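Local coordinates for mandelate racemase / muconate lactonizing enzyme, C-terminal domain protein (Pseudovibrio sp. JE062, PDB 4JHM), which belongs to the enolase superfamily, pairing an N-terminal capping domain with a TIM-barrel-like C-terminal domain, and is of otherwise undescribed function, at residues L13-D18 / T36-R41; F161-L166 / R192-T197. All blocks are in the same frame, centred on the assembly; numbering follows the deposited sequence.

Contact 1: L13-D18 / T36-R41; sequences LYALAD and TNNIVR
Leu16 lays its CD2 methyl against the tip of Ile39, 4.0 Å from the Ile39 CD1, the two side chains crossing at a slant on one face of the antiparallel pair 13-16 and 36-41. With chi1 at 46°, Leu16 holds CG between its backbone N and carbonyl carbon, which brings CD2 over the strand opposite, 3.8 Å from the Asn37 O. Tyr14 meets Ile39 on the same face nearer the backbone, where their aliphatic roots touch, CB to CB at 4.2 Å. The reverse face carries Leu13, Ala15, Asn38 and Val40. Leu13 and Val40 run side by side, with Leu13 CD2 4.0 Å from Val40 CG2, and Ala15, a bare methyl, lets the Asn38 amide lie close, Ala15 CB 3.8 Å from Asn38 OD1. At the end of the pairing, Thr36 sets its methyl CG2 3.6 Å from the Leu16 O.

Two hydrogen-bonded pairs fix this register. Tyr14 and Ile39 exchange bonds in both directions, as do Leu16 and Asn37; of these, Asn37 N to Leu16 O at 3.0 Å is nearly straight, 174° at the hydrogen. The ND2 of buried Asn38 bonds Ser56 OG and Thr54 O of strand 50-58, while Thr36 OG1 receives Asp63 N.

Strand 8-16 is flanked by 34-44 and 369-376, and 34-44 in turn by 50-58. Helix 65-73 packs across the face of Leu13, Ala15, Asn38 and Val40, with Leu70 touching both Leu13 and Val40.

Contact 2: F161-L166 / R192-T197; sequences FTAIKL and RFMLDT
Arg192 and Ile164 begin the ladder of backbone hydrogen bonds that joins these parallel strands. Arg192 uses both its N and its O: the N reaches Thr162 O at 3.2 Å, and the O takes Ile164 N. Met194 does likewise, its N going to Ile164 O and its O receiving Leu166 N from 37° out of the carbonyl plane. Asp196 N closes the series on Leu166 O at 3.2 Å. Successive acceptors thus come from alternate strands, the usual parallel pattern.

Apolar packing is divided between two faces. On one, Ile164 and Phe193 lie side by side, Ile164 CB 4.1 Å from ring atom CD1 of Phe193, and Leu166 brings CD1 to 4.4 Å from the same ring atom. Leu195 adds its CD1, 4.3 Å from Leu166 CB. These bulky groups face helices 149-159 and 172-186. On the other face, Ala163 offers only a methyl, 4.2 Å from the selenium of Met194, which is a selenomethionine. Lys165 and Met194 cross at about a right angle, with CB to CB at 3.8 Å.

Charge on this second face centres on Lys165. Its CG is anti to the backbone N (chi1 175°), and a bend at chi3 carries NZ to salt bridges with Glu324 and Glu222 and a hydrogen bond with Tyr137 OH; Asp196 OD2 stands 4.6 Å from NZ, without contact. Asp196 OD1 instead accepts from Ala198 N. The Arg192 chain bends away to a salt bridge with Glu219.

Joined through helix 172-186, the strands form a beta-alpha-beta crossover of the TIM barrel. Lys165, with Ala163 and Met194, faces the interior; in this superfamily the active site lies at the C-terminal ends of the barrel strands, toward which Lys165 and Asp196 stand.

Both contacts are buried strand pairings, yet they build different domains. Contact 1 is antiparallel and belongs to the four-stranded sheet of the capping domain, completed by C-terminal strand 369-376, whereas contact 2 is parallel and belongs to the barrel. They share no strand or helix, and their centres are 29 Å apart, on opposite sides of the chain's centre. Their chemistry follows this setting: in contact 1 the polar groups are mostly amide and hydroxyl, matched by adjoining strands and loops, while contact 2 sets Lys165 amid acidic partners on the inner face, beside Ala163 and Met194, with Ile164, Leu166, Phe193 and Leu195 turned to the helices. Contact 1 closes before contact 2 opens.

Contact 1: L13-D18 / T36-R41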
ATOM      1  N   LEU A  13     -15.177 -49.242   3.940  1.00 77.90           N
ATOM      2  CA  LEU A  13     -14.734 -48.226   4.883  1.00 74.03           C
ATOM      3  C   LEU A  13     -14.333 -48.870   6.197  1.00 72.33           C
ATOM      4  O   LEU A  13     -15.021 -49.760   6.686  1.00 71.88           O
ATOM      5  CB  LEU A  13     -15.844 -47.208   5.128  1.00 76.07           C
ATOM      6  CG  LEU A  13     -16.416 -46.527   3.886  1.00 75.51           C
ATOM      7  CD1 LEU A  13     -17.325 -45.377   4.297  1.00 72.47           C
ATOM      8  CD2 LEU A  13     -15.299 -46.047   2.973  1.00 75.23           C
ATOM      9  N   TYR A  14     -13.219 -48.416   6.765  1.00 72.99           N
ATOM     10  CA  TYR A  14     -12.740 -48.943   8.038  1.00 74.56           C
ATOM     11  C   TYR A  14     -12.315 -47.835   8.994  1.00 75.39           C
ATOM     12  O   TYR A  14     -11.840 -46.776   8.578  1.00 78.24           O
ATOM     13  CB  TYR A  14     -11.568 -49.896   7.814  1.00 75.37           C
ATOM     14  CG  TYR A  14     -11.937 -51.126   7.029  1.00 77.28           C
ATOM     15  CD1 TYR A  14     -12.529 -52.213   7.650  1.00 82.64           C
ATOM     16  CD2 TYR A  14     -11.700 -51.198   5.665  1.00 80.15           C
ATOM     17  CE1 TYR A  14     -12.875 -53.342   6.935  1.00 87.67           C
ATOM     18  CE2 TYR A  14     -12.040 -52.324   4.939  1.00 84.24           C
ATOM     19  CZ  TYR A  14     -12.627 -53.392   5.580  1.00 85.20           C
ATOM     20  OH  TYR A  14     -12.970 -54.511   4.869  1.00 88.96           O
ATOM     21  N   ALA A  15     -12.502 -48.095  10.280  1.00 73.71           N
ATOM     22  CA  ALA A  15     -12.014 -47.220  11.329  1.00 73.91           C
ATOM     23  C   ALA A  15     -11.434 -48.113  12.418  1.00 76.84           C
ATOM     24  O   ALA A  15     -12.174 -48.786  13.146  1.00 74.75           O
ATOM     25  CB  ALA A  15     -13.139 -46.355  11.879  1.00 72.48           C
ATOM     26  N   LEU A  16     -10.108 -48.129  12.513  1.00 73.49           N
ATOM     27  CA  LEU A  16      -9.426 -49.030  13.426  1.00 76.30           C
ATOM     28  C   LEU A  16      -8.534 -48.278  14.402  1.00 75.98           C
ATOM     29  O   LEU A  16      -8.245 -47.098  14.212  1.00 79.73           O
ATOM     30  CB  LEU A  16      -8.607 -50.070  12.650  1.00 80.02           C
ATOM     31  CG  LEU A  16      -7.728 -49.586  11.496  1.00 80.88           C
ATOM     32  CD1 LEU A  16      -6.554 -50.526  11.290  1.00 80.54           C
ATOM     33  CD2 LEU A  16      -8.532 -49.460  10.209  1.00 84.52           C
ATOM     34  N   ALA A  17      -8.111 -48.977  15.451  1.00 80.69           N
ATOM     35  CA  ALA A  17      -7.283 -48.402  16.509  1.00 78.82           C
ATOM     36  C   ALA A  17      -6.690 -49.522  17.362  1.00 78.34           C
ATOM     37  O   ALA A  17      -6.988 -50.693  17.146  1.00 77.20           O
ATOM     38  CB  ALA A  17      -8.109 -47.458  17.372  1.00 75.18           C
ATOM     39  N   ASP A  18      -5.853 -49.154  18.328  1.00 82.00           N
ATOM     40  CA  ASP A  18      -5.197 -50.116  19.211  1.00 86.80           C
ATOM     41  C   ASP A  18      -5.301 -49.653  20.664  1.00 89.85           C
ATOM     42  O   ASP A  18      -4.688 -48.655  21.055  1.00 86.59           O
ATOM     43  CB  ASP A  18      -3.726 -50.287  18.811  1.00 89.25           C
ATOM     44  CG  ASP A  18      -3.008 -51.345  19.637  1.00 96.18           C
ATOM     45  OD1 ASP A  18      -2.677 -51.067  20.807  1.00 98.84           O
ATOM     46  OD2 ASP A  18      -2.763 -52.453  19.113  1.00 98.89           O
ATOM     47  N   THR A  36      -7.242 -42.783  15.875  1.00 67.19           N
ATOM     48  CA  THR A  36      -8.014 -43.635  14.991  1.00 64.00           C
ATOM     49  C   THR A  36      -7.508 -43.455  13.576  1.00 68.63           C
ATOM     50  O   THR A  36      -7.151 -42.340  13.176  1.00 62.37           O
ATOM     51  CB  THR A  36      -9.489 -43.231  14.976  1.00 63.46           C
ATOM     52  OG1 THR A  36     -10.013 -43.273  16.304  1.00 70.60           O
ATOM     53  CG2 THR A  36     -10.283 -44.160  14.086  1.00 65.70           C
ATOM     54  N   ASN A  37      -7.481 -44.547  12.819  1.00 70.15           N
ATOM     55  CA  ASN A  37      -7.142 -44.488  11.404  1.00 71.32           C
ATOM     56  C   ASN A  37      -8.379 -44.821  10.576  1.00 77.02           C
ATOM     57  O   ASN A  37      -9.096 -45.774  10.885  1.00 86.42           O
ATOM     58  CB  ASN A  37      -6.011 -45.464  11.089  1.00 74.20           C
ATOM     59  CG  ASN A  37      -5.349 -45.189   9.750  1.00 75.57           C
ATOM     60  OD1 ASN A  37      -5.807 -44.355   8.971  1.00 81.00           O
ATOM     61  ND2 ASN A  37      -4.263 -45.898   9.476  1.00 76.67           N
ATOM     62  N   ASN A  38      -8.632 -44.028   9.538  1.00 75.41           N
ATOM     63  CA  ASN A  38      -9.764 -44.254   8.647  1.00 72.46           C
ATOM     64  C   ASN A  38      -9.279 -44.701   7.282  1.00 74.04           C
ATOM     65  O   ASN A  38      -8.564 -43.971   6.605  1.00 74.51           O
ATOM     66  CB  ASN A  38     -10.581 -42.977   8.505  1.00 72.39           C
ATOM     67  CG  ASN A  38     -11.036 -42.434   9.841  1.00 75.84           C
ATOM     68  OD1 ASN A  38     -11.913 -43.009  10.488  1.00 86.54           O
ATOM     69  ND2 ASN A  38     -10.445 -41.323  10.263  1.00 72.92           N
ATOM     70  N   ILE A  39      -9.664 -45.902   6.869  1.00 76.45           N
ATOM     71  CA  ILE A  39      -9.189 -46.434   5.604  1.00 77.85           C
ATOM     72  C   ILE A  39     -10.308 -46.594   4.586  1.00 82.61           C
ATOM     73  O   ILE A  39     -11.360 -47.162   4.885  1.00 82.94           O
ATOM     74  CB  ILE A  39      -8.493 -47.791   5.792  1.00 79.04           C
ATOM     75  CG1 ILE A  39      -7.159 -47.598   6.512  1.00 80.65           C
ATOM     76  CG2 ILE A  39      -8.266 -48.458   4.446  1.00 79.53           C
ATOM     77  CD1 ILE A  39      -6.460 -48.893   6.872  1.00 82.63           C
ATOM     78  N   VAL A  40     -10.063 -46.076   3.385  1.00 85.91           N
ATOM     79  CA  VAL A  40     -10.943 -46.283   2.246  1.00 87.09           C
ATOM     80  C   VAL A  40     -10.274 -47.241   1.273  1.00 91.83           C
ATOM     81  O   VAL A  40      -9.190 -46.952   0.764  1.00 91.70           O
ATOM     82  CB  VAL A  40     -11.221 -44.969   1.494  1.00 87.13           C
ATOM     83  CG1 VAL A  40     -12.057 -45.240   0.252  1.00 92.04           C
ATOM     84  CG2 VAL A  40     -11.917 -43.967   2.399  1.00 87.76           C
ATOM     85  N   ARG A  41     -10.913 -48.382   1.021  1.00 92.46           N
ATOM     86  CA  ARG A  41     -10.406 -49.337   0.047  1.00 95.27           C
ATOM     87  C   ARG A  41     -11.340 -49.407  -1.159  1.00 96.07           C
ATOM     88  O   ARG A  41     -12.483 -49.842  -1.039  1.00104.44           O
ATOM     89  CB  ARG A  41     -10.259 -50.728   0.668  1.00100.88           C
ATOM     90  CG  ARG A  41      -9.122 -51.532   0.055  1.00101.20           C
ATOM     91  CD  ARG A  41      -9.520 -52.954  -0.282  1.00102.10           C
ATOM     92  NE  ARG A  41      -9.524 -53.838   0.881  1.00101.85           N
ATOM     93  CZ  ARG A  41      -9.369 -55.158   0.813  1.00 99.17           C
ATOM     94  NH1 ARG A  41      -9.188 -55.753  -0.358  1.00100.45           N
ATOM     95  NH2 ARG A  41      -9.388 -55.887   1.917  1.00101.22           N
TER

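Contact 2: F161-L166 / R192-T197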
ATOM      1  N   PHE A 161      18.964 -40.235  12.796  1.00 82.32           N
ATOM      2  CA  PHE A 161      18.191 -39.033  12.511  1.00 78.63           C
ATOM      3  C   PHE A 161      19.068 -37.787  12.464  1.00 81.79           C
ATOM      4  O   PHE A 161      19.972 -37.614  13.279  1.00 87.75           O
ATOM      5  CB  PHE A 161      17.091 -38.833  13.554  1.00 77.66           C
ATOM      6  CG  PHE A 161      15.882 -39.707  13.350  1.00 76.59           C
ATOM      7  CD1 PHE A 161      15.084 -39.559  12.225  1.00 72.98           C
ATOM      8  CD2 PHE A 161      15.527 -40.658  14.297  1.00 74.18           C
ATOM      9  CE1 PHE A 161      13.966 -40.350  12.041  1.00 69.99           C
ATOM     10  CE2 PHE A 161      14.410 -41.451  14.116  1.00 72.39           C
ATOM     11  CZ  PHE A 161      13.629 -41.294  12.986  1.00 70.15           C
ATOM     12  N   THR A 162      18.766 -36.918  11.508  1.00 82.45           N
ATOM     13  CA  THR A 162      19.544 -35.712  11.250  1.00 83.51           C
ATOM     14  C   THR A 162      18.863 -34.462  11.807  1.00 80.44           C
ATOM     15  O   THR A 162      19.441 -33.377  11.811  1.00 69.84           O
ATOM     16  CB  THR A 162      19.707 -35.524   9.734  1.00 85.30           C
ATOM     17  OG1 THR A 162      18.501 -35.952   9.073  1.00 81.94           O
ATOM     18  CG2 THR A 162      20.884 -36.341   9.225  1.00 82.50           C
ATOM     19  N   ALA A 163      17.626 -34.621  12.264  1.00 78.64           N
ATOM     20  CA  ALA A 163      16.824 -33.494  12.713  1.00 75.03           C
ATOM     21  C   ALA A 163      15.733 -33.971  13.658  1.00 73.93           C
ATOM     22  O   ALA A 163      15.211 -35.076  13.512  1.00 78.90           O
ATOM     23  CB  ALA A 163      16.209 -32.783  11.520  1.00 71.96           C
ATOM     24  N   ILE A 164      15.393 -33.132  14.627  1.00 69.86           N
ATOM     25  CA  ILE A 164      14.360 -33.467  15.589  1.00 70.90           C
ATOM     26  C   ILE A 164      13.392 -32.306  15.776  1.00 71.81           C
ATOM     27  O   ILE A 164      13.806 -31.190  16.091  1.00 67.10           O
ATOM     28  CB  ILE A 164      14.975 -33.815  16.952  1.00 74.15           C
ATOM     29  CG1 ILE A 164      15.905 -35.024  16.817  1.00 75.94           C
ATOM     30  CG2 ILE A 164      13.878 -34.084  17.971  1.00 75.43           C
ATOM     31  CD1 ILE A 164      16.579 -35.427  18.109  1.00 78.05           C
ATOM     32  N   LYS A 165      12.104 -32.565  15.567  1.00 73.92           N
ATOM     33  CA  LYS A 165      11.079 -31.587  15.900  1.00 70.94           C
ATOM     34  C   LYS A 165      10.453 -31.971  17.229  1.00 72.72           C
ATOM     35  O   LYS A 165       9.689 -32.932  17.314  1.00 74.52           O
ATOM     36  CB  LYS A 165       9.991 -31.488  14.826  1.00 69.92           C
ATOM     37  CG  LYS A 165       8.858 -30.552  15.236  1.00 68.70           C
ATOM     38  CD  LYS A 165       7.829 -30.348  14.141  1.00 72.60           C
ATOM     39  CE  LYS A 165       6.835 -31.494  14.065  1.00 76.06           C
ATOM     40  NZ  LYS A 165       5.947 -31.375  12.873  1.00 76.59           N
ATOM     41  N   LEU A 166      10.786 -31.208  18.259  1.00 71.33           N
ATOM     42  CA  LEU A 166      10.263 -31.445  19.586  1.00 73.72           C
ATOM     43  C   LEU A 166       8.800 -31.044  19.653  1.00 70.11           C
ATOM     44  O   LEU A 166       8.445 -29.950  19.249  1.00 68.73           O
ATOM     45  CB  LEU A 166      11.034 -30.610  20.605  1.00 75.23           C
ATOM     46  CG  LEU A 166      12.551 -30.747  20.612  1.00 73.94           C
ATOM     47  CD1 LEU A 166      13.172 -29.566  21.339  1.00 76.58           C
ATOM     48  CD2 LEU A 166      12.956 -32.056  21.259  1.00 75.27           C
ATOM     49  N   ARG A 192      19.667 -30.779  13.712  1.00 77.55           N
ATOM     50  CA  ARG A 192      18.751 -29.673  13.441  1.00 76.91           C
ATOM     51  C   ARG A 192      17.506 -29.801  14.315  1.00 73.99           C
ATOM     52  O   ARG A 192      16.855 -30.844  14.312  1.00 80.91           O
ATOM     53  CB  ARG A 192      18.332 -29.673  11.966  1.00 78.48           C
ATOM     54  CG  ARG A 192      19.475 -29.552  10.968  1.00 79.39           C
ATOM     55  CD  ARG A 192      20.230 -28.250  11.150  1.00 87.08           C
ATOM     56  NE  ARG A 192      19.332 -27.094  11.152  1.00 92.47           N
ATOM     57  CZ  ARG A 192      19.670 -25.881  11.578  1.00 92.52           C
ATOM     58  NH1 ARG A 192      20.891 -25.642  12.043  1.00 99.23           N
ATOM     59  NH2 ARG A 192      18.784 -24.901  11.539  1.00 89.94           N
ATOM     60  N   PHE A 193      17.170 -28.746  15.053  1.00 68.67           N
ATOM     61  CA  PHE A 193      16.036 -28.790  15.977  1.00 68.90           C
ATOM     62  C   PHE A 193      14.893 -27.871  15.559  1.00 68.98           C
ATOM     63  O   PHE A 193      15.118 -26.750  15.099  1.00 65.92           O
ATOM     64  CB  PHE A 193      16.482 -28.423  17.394  1.00 71.47           C
ATOM     65  CG  PHE A 193      17.252 -29.513  18.094  1.00 73.57           C
ATOM     66  CD1 PHE A 193      16.589 -30.537  18.750  1.00 72.51           C
ATOM     67  CD2 PHE A 193      18.637 -29.501  18.111  1.00 74.45           C
ATOM     68  CE1 PHE A 193      17.293 -31.532  19.402  1.00 75.34           C
ATOM     69  CE2 PHE A 193      19.348 -30.492  18.767  1.00 77.11           C
ATOM     70  CZ  PHE A 193      18.675 -31.508  19.412  1.00 76.52           C
HETATM   71  N   MSE A 194      13.668 -28.365  15.735  1.00 67.76           N
HETATM   72  CA  MSE A 194      12.454 -27.608  15.435  1.00 66.58           C
HETATM   73  C   MSE A 194      11.542 -27.678  16.628  1.00 67.08           C
HETATM   74  O   MSE A 194      11.690 -28.552  17.482  1.00 66.39           O
HETATM   75  CB  MSE A 194      11.706 -28.187  14.233  1.00 69.42           C
HETATM   76  CG  MSE A 194      12.516 -28.115  12.947  1.00 73.57           C
HETATM   77 SE   MSE A 194      13.431 -29.831  12.601  1.00 78.18          SE
HETATM   78  CE  MSE A 194      12.680 -30.213  10.822  1.00 73.02           C
ATOM     79  N   LEU A 195      10.578 -26.763  16.687  1.00 66.89           N
ATOM     80  CA  LEU A 195       9.660 -26.676  17.814  1.00 64.40           C
ATOM     81  C   LEU A 195       8.234 -26.461  17.324  1.00 66.28           C
ATOM     82  O   LEU A 195       7.988 -25.577  16.501  1.00 71.71           O
ATOM     83  CB  LEU A 195      10.073 -25.517  18.714  1.00 67.06           C
ATOM     84  CG  LEU A 195       9.327 -25.373  20.036  1.00 72.64           C
ATOM     85  CD1 LEU A 195       9.562 -26.592  20.912  1.00 74.67           C
ATOM     86  CD2 LEU A 195       9.780 -24.107  20.747  1.00 78.22           C
ATOM     87  N   ASP A 196       7.303 -27.273  17.820  1.00 65.64           N
ATOM     88  CA  ASP A 196       5.878 -27.111  17.505  1.00 67.47           C
ATOM     89  C   ASP A 196       5.098 -26.688  18.758  1.00 67.69           C
ATOM     90  O   ASP A 196       4.988 -27.459  19.714  1.00 73.02           O
ATOM     91  CB  ASP A 196       5.301 -28.413  16.932  1.00 64.98           C
ATOM     92  CG  ASP A 196       3.818 -28.305  16.593  1.00 63.38           C
ATOM     93  OD1 ASP A 196       3.202 -27.277  16.933  1.00 62.75           O
ATOM     94  OD2 ASP A 196       3.265 -29.245  15.985  1.00 65.28           O
ATOM     95  N   THR A 197       4.569 -25.465  18.754  1.00 58.51           N
ATOM     96  CA  THR A 197       3.827 -24.949  19.904  1.00 60.59           C
ATOM     97  C   THR A 197       2.314 -24.927  19.640  1.00 62.44           C
ATOM     98  O   THR A 197       1.562 -24.217  20.315  1.00 61.24           O
ATOM     99  CB  THR A 197       4.306 -23.537  20.304  1.00 59.60           C
ATOM    100  OG1 THR A 197       4.134 -22.637  19.202  1.00 56.90           O
ATOM    101  CG2 THR A 197       5.773 -23.555  20.714  1.00 59.18           C
TER